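Local coordinates for protein secondary thiamine-phosphate synthase enzyme (PDB 2CU5) that is of unproven function but may act as a secondary thiamine-phosphate synthase, and belongs to the UPF0047 (YjbQ) family, at residues K22-L27 / G101-G106; G32-F37 / L96-G101; H40-L45 / R120-W125. All blocks are in the same frame, centred on the assembly; numbering follows the deposited sequence.

Interaction 1: residues K22-L27 / G101-G106; sequences KVEAAL and GRLRLG
The backbone N of Leu103 gives its hydrogen to Glu24 OE2 at 3.0 Å, with an angle of 152° at the hydrogen. The carboxylate receives it on its anti lone pair, the one turned away from OE1, which leaves OE1 to make a salt bridge with Arg21 on the same helix. Glu24 can reach so far because its chain is extended beyond CG (chi2 179°), spanning the gap between helix 20-25 and the short strand 102-103. A glutamate suits the position: its methylenes line the contact while its acid end meets the peptide N-H.

Those methylenes do real packing. CB of Glu24 rests 3.4 Å from Gly101 O, and CG of Glu24 lies 3.8 Å from Leu103 CG as the two side chains slant past each other. The same carbonyl oxygen, Gly101 O, is approached by Leu27 CD1 at 3.6 Å. Gly101 has a positive phi of 84°, a conformation glycine takes up easily, and its bare surface lets Leu27 CB come within 4.0 Å of Gly101 CA.

Leu103 spreads its two methyl groups between different neighbours. CD1 of Leu103 meets Val23 CG1 at 4.1 Å, the two side chains running at about a right angle, while CD2 of Leu103 faces Leu27 CD1 at 4.2 Å. Branched aliphatic residues suit this junction, where Val23 also touches Leu7 and Leu36, Leu27 touches Val34 and Ala98, and Leu103 touches Leu96.

One polar bond laid beside an aliphatic cluster implies a division of labour: apolar contacts make up the body of the interface between helix and sheet edge, and the one directed bond gives a strand N-H an acid acceptor, which is probably ionised with Arg21 beside it.

Interaction 2: residues G32-F37 / L96-G101; sequences GLVYLF and LLAEKG
Leu96 and Val34 face each other as an antiparallel hydrogen-bonded pair, joined by two backbone bonds. Leu96 N bonds to Val34 O at 2.9 Å, and Val34 N to Leu96 O at a short 2.6 Å. Leu96 gives up more surface than any other residue here. Its side chain passes at an angle over that of Leu36, two places further along strand 32-37 than Val34, and CD1 of Leu96 meets Leu36 CD1 at 4.0 Å. A leucine is long enough to make this diagonal reach.

Val34 instead packs in the other direction. CG1 stands anti to the backbone N (chi1 176°), which turns the second methyl, CG2, toward Ala98, whose CB lies 3.6 Å from it. Beta branching favours an extended strand, and the small methyl of Ala98 suits this place, since Ala98 CB already lies 3.4 Å from Gly32 O. Gly32 pairs with Ala98 through two more backbone bonds, Gly32 N to Ala98 O and Ala98 N to Gly32 O. The phi of 143° at Gly32 is one that glycine adopts readily, which suits it to the start of the strand.

Between these pairs, on the reverse face, Leu33 and Leu97 form a non-hydrogen-bonded pair and run alongside each other with their branches in the same direction; their CD2 atoms approach more closely than normal van der Waals contact, a detail to treat as doubtful.

The two strands are neighbours inside a five-stranded antiparallel sheet, with strand 120-128 beyond strand 32-37 and strand 102-103 beyond strand 93-99. The Val34 face turns to Leu27 just after helix 20-25, and Leu36 and Leu96 to Val111 of strand 110-115, whereas Leu33 and Leu97 pack on Leu129 and Arg127 of the second subunit.

Interaction 3: residues H40-L45 / R120-W125; sequences HTTCGL and RVREVW
Arg122 is the tightly held centre of this contact, buried between His40, Thr42 and Cys43. Its NH1 donates to Thr42 OG1 at 2.8 Å, close to the guanidinium plane and almost straight (165°). Cys43 SG lies 3.6 Å from Arg122 NE, over one face of the group, and the CD methylene of Arg120 covers the centre of the opposite face. A water bridges loop and arginine, taking hydrogens from Thr41 N and Arg122 NH2 and bonding to Thr42 OG1. A bend at chi2 (-68°) folds the Arg122 chain so that its CD passes over the His40 ring, 3.9 Å from the centroid, in a CH-pi contact. Glu123 N donates to His40 NE2 at 2.9 Å, in the ring plane. Histidine thus offers a flat pi face for the methylene and an in-plane acceptor for the backbone N-H, while a salt bridge to Glu115 probably offsets the charge of the buried arginine.

The outer side is looser. Exposed Arg120 comes only within 3.8 Å of Thr42 OG1 through its NH1, whose stronger partner is Asp117, and the acid end of Glu123 turns to a salt bridge with Arg6.

The result is a buried arginine bridge between the loop entering strand 43-48, of the three-stranded sheet, and strand 120-128 of the five-stranded sheet; Thr42 also packs on Ala83 and His84 of helix 81-90.

In the fold
Interactions 1 and 2 form one continuous unit: their centres are 6 Å apart, they share Gly101, and interaction 2 is nested within the chain loop that interaction 1 closes. Leu27 CD2 packs on Val34 CG2 at 3.6 Å, and Arg104 N probably bonds to Leu97 O at 2.8 Å, carrying the sheet out to its edge. Interaction 3 lies about 19 Å from interaction 2, centre to centre, yet meets it where Phe37 O and Trp125 N come within 2.8 Å, a probable hydrogen bond between adjacent strands. Interactions 1 and 3 do not touch. The second subunit borders interactions 1 and 2, the third borders interactions 2 and 3.

Interaction 1: residues K22-L27 / G101-G106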
# COMPACT_ATOMS: atom_id res chain seq x y z
N LYS A 22 -5.96 -20.59 2.75
CA LYS A 22 -5.94 -20.93 1.33
C LYS A 22 -4.61 -20.56 0.68
O LYS A 22 -4.14 -21.25 -0.23
CB LYS A 22 -7.13 -20.28 0.60
CG LYS A 22 -8.45 -20.98 0.91
CD LYS A 22 -9.63 -20.45 0.11
CE LYS A 22 -10.90 -21.22 0.46
NZ LYS A 22 -12.09 -20.76 -0.31
N VAL A 23 -4.00 -19.46 1.14
CA VAL A 23 -2.71 -19.06 0.60
C VAL A 23 -1.67 -20.08 1.08
O VAL A 23 -0.85 -20.54 0.30
CB VAL A 23 -2.27 -17.67 1.12
CG1 VAL A 23 -0.78 -17.44 0.81
CG2 VAL A 23 -3.10 -16.58 0.46
N GLU A 24 -1.72 -20.42 2.36
CA GLU A 24 -0.77 -21.38 2.93
C GLU A 24 -0.86 -22.74 2.24
O GLU A 24 0.15 -23.41 2.04
CB GLU A 24 -1.02 -21.55 4.44
CG GLU A 24 -0.77 -20.28 5.24
CD GLU A 24 -1.03 -20.44 6.73
OE1 GLU A 24 -2.04 -21.08 7.10
OE2 GLU A 24 -0.25 -19.90 7.53
N ALA A 25 -2.07 -23.13 1.86
CA ALA A 25 -2.26 -24.41 1.19
C ALA A 25 -1.58 -24.42 -0.18
O ALA A 25 -1.28 -25.48 -0.72
CB ALA A 25 -3.75 -24.71 1.04
N ALA A 26 -1.34 -23.23 -0.73
CA ALA A 26 -0.69 -23.13 -2.03
C ALA A 26 0.83 -23.05 -1.93
O ALA A 26 1.52 -23.09 -2.95
CB ALA A 26 -1.22 -21.92 -2.79
N LEU A 27 1.34 -22.96 -0.71
CA LEU A 27 2.78 -22.84 -0.49
C LEU A 27 3.60 -24.12 -0.58
O LEU A 27 4.82 -24.06 -0.73
CB LEU A 27 3.04 -22.18 0.87
CG LEU A 27 2.38 -20.81 1.04
CD1 LEU A 27 2.74 -20.25 2.41
CD2 LEU A 27 2.85 -19.88 -0.07
N GLY A 101 5.68 -23.66 4.79
CA GLY A 101 4.29 -23.65 4.39
C GLY A 101 3.34 -22.82 5.23
O GLY A 101 2.15 -22.78 4.95
N ARG A 102 3.86 -22.15 6.26
CA ARG A 102 3.01 -21.33 7.11
C ARG A 102 3.46 -19.87 7.12
O ARG A 102 4.64 -19.57 7.28
CB ARG A 102 2.98 -21.89 8.53
CG ARG A 102 2.27 -23.24 8.62
CD ARG A 102 2.18 -23.74 10.05
NE ARG A 102 1.48 -25.02 10.13
CZ ARG A 102 1.91 -26.16 9.58
NH1 ARG A 102 3.05 -26.18 8.89
NH2 ARG A 102 1.20 -27.27 9.71
N LEU A 103 2.50 -18.97 6.94
CA LEU A 103 2.79 -17.55 6.93
C LEU A 103 3.21 -17.07 8.32
O LEU A 103 2.59 -17.44 9.31
CB LEU A 103 1.55 -16.78 6.46
CG LEU A 103 1.16 -17.02 5.00
CD1 LEU A 103 -0.24 -16.46 4.73
CD2 LEU A 103 2.19 -16.39 4.09
N ARG A 104 4.27 -16.27 8.37
CA ARG A 104 4.77 -15.72 9.63
C ARG A 104 4.07 -14.38 9.85
O ARG A 104 4.35 -13.40 9.16
CB ARG A 104 6.28 -15.50 9.57
CG ARG A 104 7.08 -16.75 9.25
CD ARG A 104 6.88 -17.85 10.28
NE ARG A 104 7.48 -17.55 11.59
CZ ARG A 104 6.88 -16.87 12.56
NH1 ARG A 104 5.65 -16.40 12.39
NH2 ARG A 104 7.51 -16.67 13.71
N LEU A 105 3.15 -14.36 10.81
CA LEU A 105 2.37 -13.16 11.08
C LEU A 105 2.33 -12.82 12.56
O LEU A 105 2.67 -13.64 13.41
CB LEU A 105 0.94 -13.38 10.59
CG LEU A 105 0.80 -13.82 9.13
CD1 LEU A 105 -0.62 -14.27 8.84
CD2 LEU A 105 1.21 -12.66 8.23
N GLY A 106 1.89 -11.60 12.86
CA GLY A 106 1.77 -11.17 14.24
C GLY A 106 0.65 -11.94 14.90
O GLY A 106 -0.15 -12.60 14.23

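Interaction 2: residues G32-F37 / L96-G101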
# COMPACT_ATOMS: atom_id res chain seq x y z
N GLY A 32 10.28 -18.85 2.85
CA GLY A 32 10.80 -17.67 2.19
C GLY A 32 9.66 -16.69 1.95
O GLY A 32 8.55 -16.90 2.43
N LEU A 33 9.93 -15.62 1.21
CA LEU A 33 8.90 -14.63 0.93
C LEU A 33 7.84 -15.17 -0.02
O LEU A 33 8.12 -16.04 -0.85
CB LEU A 33 9.54 -13.36 0.36
CG LEU A 33 10.32 -12.55 1.40
CD1 LEU A 33 11.17 -11.48 0.74
CD2 LEU A 33 9.34 -11.94 2.39
N VAL A 34 6.63 -14.65 0.12
CA VAL A 34 5.49 -15.05 -0.70
C VAL A 34 4.84 -13.79 -1.26
O VAL A 34 4.55 -12.85 -0.52
CB VAL A 34 4.44 -15.81 0.14
CG1 VAL A 34 3.22 -16.13 -0.72
CG2 VAL A 34 5.04 -17.10 0.71
N TYR A 35 4.63 -13.77 -2.57
CA TYR A 35 4.01 -12.63 -3.23
C TYR A 35 2.53 -12.94 -3.51
O TYR A 35 2.20 -14.03 -3.97
CB TYR A 35 4.74 -12.33 -4.55
CG TYR A 35 4.07 -11.30 -5.43
CD1 TYR A 35 4.08 -9.94 -5.09
CD2 TYR A 35 3.43 -11.67 -6.61
CE1 TYR A 35 3.46 -8.99 -5.90
CE2 TYR A 35 2.81 -10.73 -7.43
CZ TYR A 35 2.82 -9.39 -7.07
OH TYR A 35 2.22 -8.47 -7.89
N LEU A 36 1.66 -11.97 -3.22
CA LEU A 36 0.22 -12.11 -3.45
C LEU A 36 -0.26 -10.93 -4.28
O LEU A 36 0.15 -9.79 -4.05
CB LEU A 36 -0.54 -12.14 -2.13
CG LEU A 36 -0.23 -13.25 -1.13
CD1 LEU A 36 -1.14 -13.07 0.07
CD2 LEU A 36 -0.45 -14.63 -1.76
N PHE A 37 -1.16 -11.20 -5.22
CA PHE A 37 -1.68 -10.15 -6.10
C PHE A 37 -3.11 -10.42 -6.55
O PHE A 37 -3.48 -11.56 -6.82
CB PHE A 37 -0.76 -10.04 -7.33
CG PHE A 37 -1.16 -8.98 -8.33
CD1 PHE A 37 -0.95 -7.63 -8.05
CD2 PHE A 37 -1.70 -9.33 -9.56
CE1 PHE A 37 -1.27 -6.64 -8.99
CE2 PHE A 37 -2.03 -8.36 -10.51
CZ PHE A 37 -1.81 -7.01 -10.22
N LEU A 96 4.75 -11.39 1.95
CA LEU A 96 4.80 -11.94 3.30
C LEU A 96 5.83 -13.06 3.47
O LEU A 96 6.20 -13.72 2.50
CB LEU A 96 3.42 -12.47 3.68
CG LEU A 96 2.26 -11.47 3.57
CD1 LEU A 96 0.94 -12.21 3.43
CD2 LEU A 96 2.26 -10.56 4.79
N LEU A 97 6.25 -13.25 4.71
CA LEU A 97 7.22 -14.29 5.06
C LEU A 97 6.49 -15.60 5.35
O LEU A 97 5.42 -15.60 5.96
CB LEU A 97 7.99 -13.90 6.32
CG LEU A 97 8.87 -12.66 6.27
CD1 LEU A 97 9.25 -12.23 7.69
CD2 LEU A 97 10.10 -12.96 5.44
N ALA A 98 7.08 -16.71 4.92
CA ALA A 98 6.51 -18.02 5.16
C ALA A 98 7.60 -18.94 5.68
O ALA A 98 8.77 -18.81 5.31
CB ALA A 98 5.91 -18.58 3.87
N GLU A 99 7.23 -19.86 6.55
CA GLU A 99 8.17 -20.82 7.09
C GLU A 99 7.54 -22.20 7.03
O GLU A 99 6.54 -22.46 7.70
CB GLU A 99 8.53 -20.48 8.53
CG GLU A 99 9.49 -21.46 9.18
CD GLU A 99 9.90 -21.04 10.58
OE1 GLU A 99 10.59 -20.00 10.71
OE2 GLU A 99 9.53 -21.74 11.55
N LYS A 100 8.11 -23.06 6.20
CA LYS A 100 7.62 -24.42 6.04
C LYS A 100 6.12 -24.48 5.74
O LYS A 100 5.37 -25.25 6.36
CB LYS A 100 7.96 -25.24 7.28
CG LYS A 100 9.47 -25.30 7.52
CD LYS A 100 9.85 -25.97 8.83
CE LYS A 100 11.36 -25.95 9.02
NZ LYS A 100 11.79 -26.53 10.33
N GLY A 101 5.68 -23.66 4.79
CA GLY A 101 4.29 -23.65 4.39
C GLY A 101 3.34 -22.82 5.23
O GLY A 101 2.15 -22.78 4.95

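Interaction 3: residues H40-L45 / R120-W125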
# COMPACT_ATOMS: atom_id res chain seq x y z
N HIS A 40 -7.40 -7.35 -10.03
CA HIS A 40 -8.69 -6.68 -10.05
C HIS A 40 -8.56 -5.22 -9.63
O HIS A 40 -7.56 -4.83 -9.03
CB HIS A 40 -9.64 -7.40 -9.09
CG HIS A 40 -9.78 -8.86 -9.38
ND1 HIS A 40 -10.35 -9.34 -10.54
CD2 HIS A 40 -9.41 -9.95 -8.66
CE1 HIS A 40 -10.33 -10.67 -10.52
NE2 HIS A 40 -9.77 -11.06 -9.39
N THR A 41 -9.58 -4.42 -9.93
CA THR A 41 -9.55 -3.00 -9.59
C THR A 41 -10.63 -2.57 -8.60
O THR A 41 -10.70 -1.40 -8.23
CB THR A 41 -9.70 -2.13 -10.85
OG1 THR A 41 -10.96 -2.40 -11.47
CG2 THR A 41 -8.58 -2.43 -11.84
N THR A 42 -11.47 -3.51 -8.17
CA THR A 42 -12.53 -3.20 -7.23
C THR A 42 -12.53 -4.04 -5.95
O THR A 42 -13.56 -4.22 -5.30
CB THR A 42 -13.92 -3.27 -7.91
OG1 THR A 42 -14.08 -4.53 -8.58
CG2 THR A 42 -14.06 -2.14 -8.93
N CYS A 43 -11.36 -4.56 -5.61
CA CYS A 43 -11.16 -5.32 -4.38
C CYS A 43 -9.69 -5.12 -4.01
O CYS A 43 -8.92 -4.58 -4.80
CB CYS A 43 -11.49 -6.81 -4.57
SG CYS A 43 -10.37 -7.74 -5.65
N GLY A 44 -9.31 -5.52 -2.80
CA GLY A 44 -7.92 -5.35 -2.41
C GLY A 44 -7.40 -6.45 -1.50
O GLY A 44 -8.11 -7.40 -1.19
N LEU A 45 -6.14 -6.31 -1.09
CA LEU A 45 -5.50 -7.27 -0.20
C LEU A 45 -4.96 -6.50 0.98
O LEU A 45 -4.34 -5.44 0.81
CB LEU A 45 -4.35 -8.00 -0.90
CG LEU A 45 -4.72 -9.00 -1.99
CD1 LEU A 45 -3.46 -9.46 -2.70
CD2 LEU A 45 -5.47 -10.18 -1.36
N ARG A 120 -18.59 -12.00 -5.95
CA ARG A 120 -17.88 -12.49 -7.13
C ARG A 120 -17.02 -13.68 -6.74
O ARG A 120 -17.09 -14.18 -5.62
CB ARG A 120 -16.94 -11.42 -7.69
CG ARG A 120 -17.54 -10.06 -7.96
CD ARG A 120 -16.62 -9.29 -8.88
NE ARG A 120 -17.07 -7.93 -9.14
CZ ARG A 120 -16.70 -7.23 -10.20
NH1 ARG A 120 -17.14 -5.99 -10.38
NH2 ARG A 120 -15.90 -7.79 -11.11
N VAL A 121 -16.23 -14.14 -7.70
CA VAL A 121 -15.26 -15.20 -7.47
C VAL A 121 -14.01 -14.53 -8.00
O VAL A 121 -13.78 -14.44 -9.20
CB VAL A 121 -15.55 -16.48 -8.27
CG1 VAL A 121 -14.41 -17.47 -8.05
CG2 VAL A 121 -16.85 -17.11 -7.80
N ARG A 122 -13.22 -14.00 -7.07
CA ARG A 122 -12.00 -13.29 -7.39
C ARG A 122 -10.81 -14.21 -7.55
O ARG A 122 -10.83 -15.35 -7.10
CB ARG A 122 -11.67 -12.29 -6.28
CG ARG A 122 -12.75 -11.26 -6.03
CD ARG A 122 -12.85 -10.32 -7.21
NE ARG A 122 -13.51 -9.07 -6.82
CZ ARG A 122 -13.61 -8.01 -7.61
NH1 ARG A 122 -14.22 -6.92 -7.16
NH2 ARG A 122 -13.11 -8.03 -8.84
N GLU A 123 -9.77 -13.70 -8.20
CA GLU A 123 -8.53 -14.44 -8.40
C GLU A 123 -7.48 -13.82 -7.49
O GLU A 123 -7.46 -12.61 -7.28
CB GLU A 123 -8.04 -14.33 -9.84
CG GLU A 123 -8.70 -15.28 -10.83
CD GLU A 123 -8.06 -15.20 -12.20
OE1 GLU A 123 -6.82 -15.10 -12.28
OE2 GLU A 123 -8.80 -15.25 -13.21
N VAL A 124 -6.62 -14.67 -6.93
CA VAL A 124 -5.52 -14.21 -6.10
C VAL A 124 -4.33 -15.03 -6.59
O VAL A 124 -4.36 -16.26 -6.54
CB VAL A 124 -5.76 -14.50 -4.61
CG1 VAL A 124 -4.52 -14.12 -3.82
CG2 VAL A 124 -6.97 -13.70 -4.11
N TRP A 125 -3.31 -14.34 -7.08
CA TRP A 125 -2.11 -15.03 -7.56
C TRP A 125 -1.09 -15.17 -6.45
O TRP A 125 -0.89 -14.25 -5.66
CB TRP A 125 -1.51 -14.27 -8.74
CG TRP A 125 -2.45 -14.12 -9.90
CD1 TRP A 125 -3.59 -14.84 -10.13
CD2 TRP A 125 -2.30 -13.22 -11.01
NE1 TRP A 125 -4.17 -14.44 -11.32
CE2 TRP A 125 -3.40 -13.45 -11.88
CE3 TRP A 125 -1.36 -12.24 -11.35
CZ2 TRP A 125 -3.57 -12.73 -13.07
CZ3 TRP A 125 -1.53 -11.53 -12.53
CH2 TRP A 125 -2.63 -11.79 -13.38
O HOH W 1 -12.36 -5.59 -10.67